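Local coordinates for protein MFP2B (Ascaris suum, PDB 2BJR) that enhances polymerization of the major sperm protein (MSP) in the amoeboid motility of nematode sperm, and carries a bound zinc ion, at residues L37-R48 and S59-L67; V230-M241 and V305-P314. All coordinates share one frame; numbering follows the deposited sequence.

Interaction 1 (L37-R48 and S59-L67)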
loop_
_atom_site.group_PDB
_atom_site.type_symbol
_atom_site.label_atom_id
_atom_site.label_comp_id
_atom_site.label_asym_id
_atom_site.label_seq_id
_atom_site.Cartn_x
_atom_site.Cartn_y
_atom_site.Cartn_z
ATOM N N LEU A 37 -16.336 1.708 -3.899
ATOM C CA LEU A 37 -17.810 1.670 -3.932
ATOM C C LEU A 37 -18.352 2.383 -5.166
ATOM O O LEU A 37 -17.913 3.474 -5.540
ATOM C CB LEU A 37 -18.375 2.328 -2.660
ATOM C CG LEU A 37 -19.907 2.544 -2.595
ATOM C CD1 LEU A 37 -20.669 1.195 -2.538
ATOM C CD2 LEU A 37 -20.187 3.420 -1.364
ATOM N N TRP A 38 -19.362 1.771 -5.783
ATOM C CA TRP A 38 -20.042 2.359 -6.946
ATOM C C TRP A 38 -21.541 2.072 -6.830
ATOM O O TRP A 38 -21.972 1.220 -6.043
ATOM C CB TRP A 38 -19.456 1.727 -8.214
ATOM C CG TRP A 38 -19.979 2.240 -9.560
ATOM C CD1 TRP A 38 -19.830 3.473 -10.119
ATOM C CD2 TRP A 38 -20.720 1.460 -10.503
ATOM N NE1 TRP A 38 -20.457 3.506 -11.351
ATOM C CE2 TRP A 38 -20.994 2.282 -11.613
ATOM C CE3 TRP A 38 -21.169 0.150 -10.519
ATOM C CZ2 TRP A 38 -21.718 1.831 -12.723
ATOM C CZ3 TRP A 38 -21.875 -0.302 -11.648
ATOM C CH2 TRP A 38 -22.120 0.538 -12.720
ATOM N N TYR A 39 -22.312 2.830 -7.596
ATOM C CA TYR A 39 -23.776 2.704 -7.588
ATOM C C TYR A 39 -24.265 2.590 -9.004
ATOM O O TYR A 39 -23.741 3.244 -9.909
ATOM C CB TYR A 39 -24.447 3.924 -6.953
ATOM C CG TYR A 39 -24.285 4.000 -5.479
ATOM C CD1 TYR A 39 -23.130 4.505 -4.951
ATOM C CD2 TYR A 39 -25.281 3.632 -4.620
ATOM C CE1 TYR A 39 -22.972 4.624 -3.617
ATOM C CE2 TYR A 39 -25.134 3.750 -3.277
ATOM C CZ TYR A 39 -23.953 4.222 -2.777
ATOM O OH TYR A 39 -23.769 4.375 -1.420
ATOM N N LYS A 40 -25.256 1.746 -9.199
ATOM C CA LYS A 40 -25.950 1.661 -10.461
ATOM C C LYS A 40 -27.435 1.698 -10.135
ATOM O O LYS A 40 -27.913 0.827 -9.431
ATOM C CB LYS A 40 -25.616 0.343 -11.137
ATOM C CG LYS A 40 -26.310 0.129 -12.473
ATOM C CD LYS A 40 -25.710 0.954 -13.534
ATOM C CE LYS A 40 -26.341 0.689 -14.888
ATOM N NZ LYS A 40 -25.602 1.503 -15.881
ATOM N N ASN A 41 -28.126 2.744 -10.604
ATOM C CA ASN A 41 -29.573 2.891 -10.405
ATOM C C ASN A 41 -29.925 2.834 -8.903
ATOM O O ASN A 41 -30.816 2.126 -8.513
ATOM C CB ASN A 41 -30.317 1.780 -11.188
ATOM C CG ASN A 41 -30.068 1.827 -12.760
ATOM O OD1 ASN A 41 -30.028 2.900 -13.389
ATOM N ND2 ASN A 41 -29.915 0.647 -13.360
ATOM N N GLY A 42 -29.168 3.547 -8.066
ATOM C CA GLY A 42 -29.387 3.601 -6.631
ATOM C C GLY A 42 -28.922 2.381 -5.857
ATOM O O GLY A 42 -29.102 2.347 -4.640
ATOM N N ARG A 43 -28.355 1.362 -6.516
ATOM C CA ARG A 43 -27.975 0.147 -5.809
ATOM C C ARG A 43 -26.428 0.143 -5.618
ATOM O O ARG A 43 -25.696 0.235 -6.591
ATOM C CB ARG A 43 -28.412 -1.084 -6.607
ATOM C CG ARG A 43 -27.983 -2.419 -6.019
ATOM C CD ARG A 43 -28.569 -3.696 -6.701
ATOM N NE ARG A 43 -27.493 -4.662 -6.989
ATOM C CZ ARG A 43 -26.668 -4.599 -8.046
ATOM N NH1 ARG A 43 -26.803 -3.641 -8.946
ATOM N NH2 ARG A 43 -25.704 -5.497 -8.211
ATOM N N PRO A 44 -25.966 0.051 -4.379
ATOM C CA PRO A 44 -24.523 0.061 -4.091
ATOM C C PRO A 44 -23.902 -1.296 -4.400
ATOM O O PRO A 44 -24.496 -2.346 -4.143
ATOM C CB PRO A 44 -24.478 0.339 -2.555
ATOM C CG PRO A 44 -25.766 -0.225 -2.019
ATOM C CD PRO A 44 -26.761 -0.037 -3.144
HETATM N N MSE A 45 -22.688 -1.262 -4.907
HETATM C CA MSE A 45 -21.872 -2.447 -4.899
HETATM C C MSE A 45 -20.406 -2.132 -4.647
HETATM O O MSE A 45 -19.916 -1.152 -5.150
HETATM C CB MSE A 45 -22.019 -3.171 -6.227
HETATM C CG MSE A 45 -21.606 -2.387 -7.351
HETATM SE SE MSE A 45 -22.418 -3.190 -9.074
HETATM C CE MSE A 45 -24.097 -2.071 -9.026
ATOM N N HIS A 46 -19.727 -3.023 -3.929
ATOM C CA HIS A 46 -18.305 -2.791 -3.640
ATOM C C HIS A 46 -17.385 -3.421 -4.688
ATOM O O HIS A 46 -17.799 -4.342 -5.405
ATOM C CB HIS A 46 -17.997 -3.240 -2.208
ATOM C CG HIS A 46 -18.661 -2.393 -1.188
ATOM N ND1 HIS A 46 -19.823 -2.774 -0.575
ATOM C CD2 HIS A 46 -18.324 -1.193 -0.654
ATOM C CE1 HIS A 46 -20.210 -1.820 0.262
ATOM N NE2 HIS A 46 -19.312 -0.854 0.245
ATOM N N GLY A 47 -16.152 -2.913 -4.759
ATOM C CA GLY A 47 -15.169 -3.307 -5.736
ATOM C C GLY A 47 -13.829 -2.819 -5.216
ATOM O O GLY A 47 -13.643 -2.634 -3.990
ATOM N N ARG A 48 -12.928 -2.575 -6.141
ATOM C CA ARG A 48 -11.564 -2.274 -5.812
ATOM C C ARG A 48 -11.008 -1.169 -6.675
ATOM O O ARG A 48 -11.359 -1.029 -7.858
ATOM C CB ARG A 48 -10.726 -3.560 -5.843
ATOM C CG ARG A 48 -10.545 -4.173 -7.208
ATOM C CD ARG A 48 -10.226 -5.694 -7.215
ATOM N NE ARG A 48 -10.314 -6.249 -8.588
ATOM C CZ ARG A 48 -9.384 -6.041 -9.478
ATOM N NH1 ARG A 48 -8.347 -5.320 -9.141
ATOM N NH2 ARG A 48 -9.474 -6.486 -10.722
ATOM N N SER A 59 -12.229 -1.406 -10.597
ATOM C CA SER A 59 -12.907 -2.575 -11.151
ATOM C C SER A 59 -14.083 -2.987 -10.301
ATOM O O SER A 59 -13.952 -3.138 -9.079
ATOM C CB SER A 59 -11.937 -3.751 -11.263
ATOM O OG SER A 59 -12.571 -4.909 -11.782
ATOM N N PHE A 60 -15.253 -3.179 -10.931
ATOM C CA PHE A 60 -16.464 -3.591 -10.241
ATOM C C PHE A 60 -17.132 -4.691 -11.097
ATOM O O PHE A 60 -17.053 -4.620 -12.320
ATOM C CB PHE A 60 -17.459 -2.428 -10.067
ATOM C CG PHE A 60 -16.970 -1.328 -9.178
ATOM C CD1 PHE A 60 -16.142 -0.381 -9.670
ATOM C CD2 PHE A 60 -17.252 -1.343 -7.810
ATOM C CE1 PHE A 60 -15.644 0.606 -8.872
ATOM C CE2 PHE A 60 -16.783 -0.337 -6.999
ATOM C CZ PHE A 60 -15.969 0.610 -7.515
ATOM N N PRO A 61 -17.712 -5.692 -10.463
ATOM C CA PRO A 61 -18.509 -6.708 -11.143
ATOM C C PRO A 61 -19.977 -6.299 -11.307
ATOM O O PRO A 61 -20.671 -5.992 -10.350
ATOM C CB PRO A 61 -18.399 -7.910 -10.224
ATOM C CG PRO A 61 -18.073 -7.369 -8.879
ATOM C CD PRO A 61 -17.586 -5.989 -9.031
ATOM N N TYR A 62 -20.433 -6.279 -12.534
ATOM C CA TYR A 62 -21.825 -5.928 -12.838
ATOM C C TYR A 62 -22.234 -6.523 -14.179
ATOM O O TYR A 62 -21.472 -6.444 -15.126
ATOM C CB TYR A 62 -21.946 -4.435 -12.918
ATOM C CG TYR A 62 -23.326 -3.947 -13.272
ATOM C CD1 TYR A 62 -24.388 -4.090 -12.384
ATOM C CD2 TYR A 62 -23.576 -3.379 -14.528
ATOM C CE1 TYR A 62 -25.695 -3.644 -12.730
ATOM C CE2 TYR A 62 -24.848 -2.945 -14.886
ATOM C CZ TYR A 62 -25.900 -3.084 -13.987
ATOM O OH TYR A 62 -27.139 -2.611 -14.359
ATOM N N ASN A 63 -23.482 -6.993 -14.288
ATOM C CA ASN A 63 -24.002 -7.499 -15.575
ATOM C C ASN A 63 -22.994 -8.563 -16.054
ATOM O O ASN A 63 -22.659 -8.600 -17.263
ATOM C CB ASN A 63 -24.159 -6.322 -16.567
ATOM C CG ASN A 63 -24.937 -6.661 -17.869
ATOM O OD1 ASN A 63 -25.604 -7.693 -18.000
ATOM N ND2 ASN A 63 -24.839 -5.741 -18.839
ATOM N N LYS A 64 -22.504 -9.393 -15.103
ATOM C CA LYS A 64 -21.504 -10.425 -15.372
ATOM C C LYS A 64 -20.248 -9.921 -16.154
ATOM O O LYS A 64 -19.566 -10.684 -16.827
ATOM C CB LYS A 64 -22.155 -11.569 -16.155
ATOM C CG LYS A 64 -21.458 -12.864 -16.016
ATOM C CD LYS A 64 -22.292 -14.086 -16.488
ATOM C CE LYS A 64 -21.848 -15.355 -15.717
ATOM N NZ LYS A 64 -22.429 -15.461 -14.297
ATOM N N SER A 65 -19.932 -8.649 -16.031
ATOM C CA SER A 65 -18.821 -8.082 -16.750
ATOM C C SER A 65 -17.949 -7.356 -15.765
ATOM O O SER A 65 -18.398 -7.016 -14.672
ATOM C CB SER A 65 -19.326 -7.102 -17.806
ATOM O OG SER A 65 -20.111 -7.838 -18.756
ATOM N N GLU A 66 -16.710 -7.125 -16.148
ATOM C CA GLU A 66 -15.854 -6.263 -15.350
ATOM C C GLU A 66 -15.974 -4.835 -15.859
ATOM O O GLU A 66 -15.678 -4.556 -17.029
ATOM C CB GLU A 66 -14.406 -6.735 -15.437
ATOM C CG GLU A 66 -13.481 -5.760 -14.712
ATOM C CD GLU A 66 -12.015 -6.168 -14.779
ATOM O OE1 GLU A 66 -11.549 -6.599 -15.892
ATOM O OE2 GLU A 66 -11.340 -6.012 -13.747
ATOM N N LEU A 67 -16.425 -3.918 -15.017
ATOM C CA LEU A 67 -16.519 -2.515 -15.407
ATOM C C LEU A 67 -15.339 -1.762 -14.811
ATOM O O LEU A 67 -15.126 -1.800 -13.586
ATOM C CB LEU A 67 -17.773 -1.883 -14.843
ATOM C CG LEU A 67 -19.191 -2.410 -15.158
ATOM C CD1 LEU A 67 -20.202 -1.242 -15.155
ATOM C CD2 LEU A 67 -19.281 -3.169 -16.427
HETATM O O HOH W 1 -23.069 -7.001 -9.528
#

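Interaction 2 (V230-M241 and V305-P314)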
loop_
_atom_site.group_PDB
_atom_site.type_symbol
_atom_site.label_atom_id
_atom_site.label_comp_id
_atom_site.label_asym_id
_atom_site.label_seq_id
_atom_site.Cartn_x
_atom_site.Cartn_y
_atom_site.Cartn_z
ATOM N N VAL A 230 12.464 6.895 0.752
ATOM C CA VAL A 230 11.874 5.852 -0.081
ATOM C C VAL A 230 10.373 6.047 -0.342
ATOM O O VAL A 230 9.589 6.233 0.578
ATOM C CB VAL A 230 12.059 4.509 0.613
ATOM C CG1 VAL A 230 11.335 3.363 -0.221
ATOM C CG2 VAL A 230 13.536 4.184 0.740
ATOM N N ALA A 231 9.990 5.956 -1.607
ATOM C CA ALA A 231 8.587 6.041 -2.014
ATOM C C ALA A 231 8.377 5.064 -3.150
ATOM O O ALA A 231 9.338 4.700 -3.856
ATOM C CB ALA A 231 8.283 7.442 -2.451
ATOM N N LEU A 232 7.108 4.661 -3.317
ATOM C CA LEU A 232 6.634 3.757 -4.333
ATOM C C LEU A 232 5.549 4.397 -5.169
ATOM O O LEU A 232 4.677 5.083 -4.649
ATOM C CB LEU A 232 6.067 2.532 -3.671
ATOM C CG LEU A 232 5.316 1.469 -4.471
ATOM C CD1 LEU A 232 6.279 0.738 -5.330
ATOM C CD2 LEU A 232 4.522 0.557 -3.543
ATOM N N TRP A 233 5.663 4.200 -6.474
ATOM C CA TRP A 233 4.695 4.654 -7.455
ATOM C C TRP A 233 4.413 3.439 -8.365
ATOM O O TRP A 233 5.032 2.380 -8.207
ATOM C CB TRP A 233 5.361 5.710 -8.265
ATOM C CG TRP A 233 4.529 6.639 -9.008
ATOM C CD1 TRP A 233 3.381 7.209 -8.605
ATOM C CD2 TRP A 233 4.821 7.168 -10.292
ATOM N NE1 TRP A 233 2.932 8.100 -9.551
ATOM C CE2 TRP A 233 3.797 8.082 -10.611
ATOM C CE3 TRP A 233 5.876 7.001 -11.197
ATOM C CZ2 TRP A 233 3.799 8.834 -11.789
ATOM C CZ3 TRP A 233 5.872 7.741 -12.385
ATOM C CH2 TRP A 233 4.832 8.637 -12.673
ATOM N N TYR A 234 3.501 3.614 -9.328
ATOM C CA TYR A 234 3.123 2.558 -10.256
ATOM C C TYR A 234 3.050 3.108 -11.676
ATOM O O TYR A 234 2.546 4.190 -11.862
ATOM C CB TYR A 234 1.788 1.989 -9.838
ATOM C CG TYR A 234 1.918 1.006 -8.728
ATOM C CD1 TYR A 234 1.797 1.422 -7.387
ATOM C CD2 TYR A 234 2.126 -0.346 -8.984
ATOM C CE1 TYR A 234 1.990 0.553 -6.353
ATOM C CE2 TYR A 234 2.249 -1.255 -7.916
ATOM C CZ TYR A 234 2.221 -0.778 -6.613
ATOM O OH TYR A 234 2.321 -1.641 -5.570
ATOM N N GLN A 235 3.570 2.365 -12.642
ATOM C CA GLN A 235 3.409 2.684 -14.064
ATOM C C GLN A 235 3.080 1.402 -14.796
ATOM O O GLN A 235 3.811 0.420 -14.698
ATOM C CB GLN A 235 4.701 3.230 -14.669
ATOM C CG GLN A 235 4.940 4.693 -14.457
ATOM C CD GLN A 235 3.907 5.600 -15.157
ATOM O OE1 GLN A 235 3.324 5.227 -16.159
ATOM N NE2 GLN A 235 3.647 6.751 -14.572
ATOM N N SER A 236 1.951 1.411 -15.497
ATOM C CA SER A 236 1.423 0.220 -16.144
ATOM C C SER A 236 1.355 -1.018 -15.296
ATOM O O SER A 236 1.750 -2.071 -15.748
ATOM C CB SER A 236 2.254 -0.090 -17.383
ATOM O OG SER A 236 2.305 1.030 -18.250
ATOM N N GLY A 237 0.882 -0.912 -14.050
ATOM C CA GLY A 237 0.816 -2.036 -13.166
ATOM C C GLY A 237 2.157 -2.481 -12.595
ATOM O O GLY A 237 2.205 -3.407 -11.824
ATOM N N GLU A 238 3.227 -1.777 -12.927
ATOM C CA GLU A 238 4.561 -2.119 -12.419
ATOM C C GLU A 238 4.976 -1.224 -11.227
ATOM O O GLU A 238 4.865 0.005 -11.308
ATOM C CB GLU A 238 5.600 -1.943 -13.496
ATOM C CG GLU A 238 5.379 -2.875 -14.682
ATOM C CD GLU A 238 6.405 -2.747 -15.788
ATOM O OE1 GLU A 238 7.593 -2.413 -15.538
ATOM O OE2 GLU A 238 6.007 -3.073 -16.941
ATOM N N PRO A 239 5.494 -1.819 -10.166
ATOM C CA PRO A 239 5.983 -1.040 -9.016
ATOM C C PRO A 239 7.284 -0.338 -9.310
ATOM O O PRO A 239 8.196 -0.912 -9.935
ATOM C CB PRO A 239 6.153 -2.100 -7.939
ATOM C CG PRO A 239 6.479 -3.344 -8.676
ATOM C CD PRO A 239 5.705 -3.260 -9.949
ATOM N N VAL A 240 7.350 0.947 -8.966
ATOM C CA VAL A 240 8.510 1.782 -9.194
ATOM C C VAL A 240 8.931 2.408 -7.864
ATOM O O VAL A 240 8.206 3.241 -7.306
ATOM C CB VAL A 240 8.170 2.909 -10.156
ATOM C CG1 VAL A 240 9.405 3.692 -10.575
ATOM C CG2 VAL A 240 7.444 2.325 -11.364
HETATM N N MSE A 241 10.110 2.014 -7.382
HETATM C CA MSE A 241 10.682 2.687 -6.231
HETATM C C MSE A 241 11.433 3.920 -6.703
HETATM O O MSE A 241 12.015 3.981 -7.756
HETATM C CB MSE A 241 11.621 1.811 -5.409
HETATM C CG MSE A 241 11.018 0.617 -4.838
HETATM SE SE MSE A 241 9.813 0.952 -3.387
HETATM C CE MSE A 241 9.448 -0.899 -3.070
ATOM N N VAL A 305 8.709 -5.147 -3.524
ATOM C CA VAL A 305 7.323 -5.231 -3.983
ATOM C C VAL A 305 7.346 -6.091 -5.238
ATOM O O VAL A 305 8.125 -5.846 -6.156
ATOM C CB VAL A 305 6.736 -3.838 -4.229
ATOM C CG1 VAL A 305 5.399 -3.954 -4.972
ATOM C CG2 VAL A 305 6.516 -3.115 -2.894
ATOM N N ASP A 306 6.482 -7.099 -5.278
ATOM C CA ASP A 306 6.596 -8.159 -6.260
ATOM C C ASP A 306 5.731 -7.927 -7.489
ATOM O O ASP A 306 4.662 -7.376 -7.427
ATOM C CB ASP A 306 6.263 -9.502 -5.630
ATOM C CG ASP A 306 7.227 -9.897 -4.542
ATOM O OD1 ASP A 306 8.271 -9.222 -4.339
ATOM O OD2 ASP A 306 7.019 -10.897 -3.842
ATOM N N HIS A 307 6.255 -8.340 -8.623
ATOM C CA HIS A 307 5.598 -8.193 -9.897
ATOM C C HIS A 307 6.124 -9.286 -10.828
ATOM O O HIS A 307 7.263 -9.766 -10.686
ATOM C CB HIS A 307 5.886 -6.811 -10.477
ATOM C CG HIS A 307 5.188 -6.546 -11.763
ATOM N ND1 HIS A 307 3.904 -6.037 -11.834
ATOM C CD2 HIS A 307 5.584 -6.744 -13.035
ATOM C CE1 HIS A 307 3.557 -5.915 -13.099
ATOM N NE2 HIS A 307 4.549 -6.350 -13.852
ATOM N N HIS A 308 5.333 -9.673 -11.821
ATOM C CA HIS A 308 5.758 -10.798 -12.673
ATOM C C HIS A 308 6.973 -10.476 -13.525
ATOM O O HIS A 308 7.697 -11.365 -13.931
ATOM C CB HIS A 308 4.594 -11.333 -13.527
ATOM C CG HIS A 308 4.094 -10.361 -14.542
ATOM N ND1 HIS A 308 2.967 -9.600 -14.342
ATOM C CD2 HIS A 308 4.573 -10.011 -15.758
ATOM C CE1 HIS A 308 2.763 -8.830 -15.394
ATOM N NE2 HIS A 308 3.722 -9.061 -16.269
ATOM N N LYS A 309 7.215 -9.216 -13.827
ATOM C CA LYS A 309 8.422 -8.810 -14.573
ATOM C C LYS A 309 9.693 -8.658 -13.710
ATOM O O LYS A 309 10.736 -8.298 -14.226
ATOM C CB LYS A 309 8.203 -7.487 -15.278
ATOM C CG LYS A 309 7.219 -7.519 -16.467
ATOM C CD LYS A 309 7.651 -6.413 -17.441
ATOM C CE LYS A 309 6.534 -5.825 -18.247
ATOM N NZ LYS A 309 7.017 -4.530 -18.908
ATOM N N GLY A 310 9.608 -8.889 -12.413
ATOM C CA GLY A 310 10.739 -8.648 -11.535
ATOM C C GLY A 310 10.288 -7.943 -10.265
ATOM O O GLY A 310 9.473 -7.025 -10.330
ATOM N N ASN A 311 10.818 -8.355 -9.125
ATOM C CA ASN A 311 10.494 -7.745 -7.849
ATOM C C ASN A 311 11.400 -6.570 -7.602
ATOM O O ASN A 311 12.587 -6.623 -7.878
ATOM C CB ASN A 311 10.611 -8.781 -6.755
ATOM C CG ASN A 311 9.848 -10.057 -7.119
ATOM O OD1 ASN A 311 8.772 -9.985 -7.755
ATOM N ND2 ASN A 311 10.421 -11.211 -6.786
ATOM N N ILE A 312 10.832 -5.468 -7.137
ATOM C CA ILE A 312 11.564 -4.216 -7.099
ATOM C C ILE A 312 11.855 -3.780 -5.672
ATOM O O ILE A 312 10.973 -3.810 -4.827
ATOM C CB ILE A 312 10.754 -3.169 -7.856
ATOM C CG1 ILE A 312 10.413 -3.651 -9.279
ATOM C CG2 ILE A 312 11.515 -1.882 -7.939
ATOM C CD1 ILE A 312 11.619 -3.893 -10.187
ATOM N N SER A 313 13.080 -3.324 -5.426
ATOM C CA SER A 313 13.572 -2.933 -4.109
ATOM C C SER A 313 14.103 -1.503 -4.156
ATOM O O SER A 313 14.578 -1.071 -5.221
ATOM C CB SER A 313 14.733 -3.857 -3.668
ATOM O OG SER A 313 14.301 -5.202 -3.637
ATOM N N PRO A 314 14.088 -0.778 -3.017
ATOM C CA PRO A 314 14.728 0.532 -2.970
ATOM C C PRO A 314 16.265 0.364 -2.957
ATOM O O PRO A 314 16.752 -0.529 -2.284
ATOM C CB PRO A 314 14.245 1.130 -1.608
ATOM C CG PRO A 314 13.207 0.231 -1.122
ATOM C CD PRO A 314 13.518 -1.126 -1.694
#

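Interaction 1 (L37-R48 and S59-L67)
Aromatic contacts join W38 to F60 and Y62. W38 CB sits over the centre of the F60 ring, 3.6 Å from its centroid, a CH-pi contact. With CG beside the backbone N (chi1 -65°), the F60 ring lies next to the backbone of L37, M45 and G47. G47, with no side chain, lets F60 CD2 and the S59 carbonyl come close to its backbone. Further out, W38 turns the edge of its six-membered ring toward the face of Y62, planes at 76°, while its CH2 touches L67 CD1 at 3.6 Å. Its indole NE1 is hydrogen-bonded to L73 O.

Near the first hairpin's turn, the aliphatic chain of K40 crosses the phenol end of Y62 at about a right angle, with K40 CG 3.4 Å from Y62 OH, and R43 NH1 comes up at the ring's edge. A water gives P61 O a hydrogen bond of 2.7 Å and accepts a weak one from R43 NH2, in the guanidinium plane. Selenomethionine M45 lies obliquely beside the Y62 ring, a Met-aromatic contact.

Polar contacts gather at the other end. R48 and S59 form an antiparallel hydrogen-bonded pair, S59 N to R48 O being 2.9 Å. The R48 guanidinium lays one face over S59 CB and makes a long salt bridge, NH2 to E66 OE2 at 3.6 Å; its NH2 is also hydrogen-bonded to S144 O. S59 OG gives E66 OE2 a shorter bond of 2.6 Å.

Two type I' hairpins, 34-40/43-52 and 55-62/65-67, thus join into an antiparallel meander, the aromatic cluster running from F60 at the paired end to Y62 toward the turns.

Interaction 2 (V230-M241 and V305-P314)
V230 opens the contact by setting CG1 against the ring of P314, 3.8 Å from its CG. L232 points its CD2 loosely at V305 CG2, and the hydroxyl end of Y234 crosses V305 CG1 at about a right angle. At the type I' turn, G237, whose positive phi is easy for glycine, brings its carbonyl O to 3.1 Å from H307 CE1. E238 lays CG over one face of the H307 imidazole, and its extended chain carries OE2 to K309 NZ, a 2.6 Å salt bridge on the syn side, tilted 28° out of the carboxylate plane; OE1 is hydrogen-bonded to W257 NE1. The compact, rigid ring of P239 packs against the backbone-paired residues V305 and I312 and against H307: CB on V305 CG1 at 3.6 Å, CD on H307 CB, CG toward I312 CG1. Flexible and apolar, selenomethionine M241 folds at chi2 (-72°), which brings CE to 3.7 Å from V305 CG2 while SE lies alongside P314. The hairpin 229-235/238-247 thus rests against residues 305-314, which run into strand 313-319, with strand 268-274 beside V230 and L232, strand 322-329 touching M241 and I312, and Q31 reaching L232, Y234 and V305.

Interaction 1 joins two type I' hairpins, whereas interaction 2 sets one against a loop; they lie in different cytosolic motility protein ranges and share no strands, and their nearest atoms are about 11 Å apart. Interaction 1 stays within one sheet, pairing neighbouring strands by backbone bonds while W38 reaches over to the next strand but one, and is only partly buried, its centre 23 Å from the chain centre. Interaction 2 packs a hairpin of one sheet against a loop leading into another, is mostly buried and lies 11 Å from that centre. Its middle is aliphatic and proline-rich, with no backbone pairing between the segments. The long R48-E66 bridge lies against strand 140-145, the short E238-K309 bridge at the exposed turn.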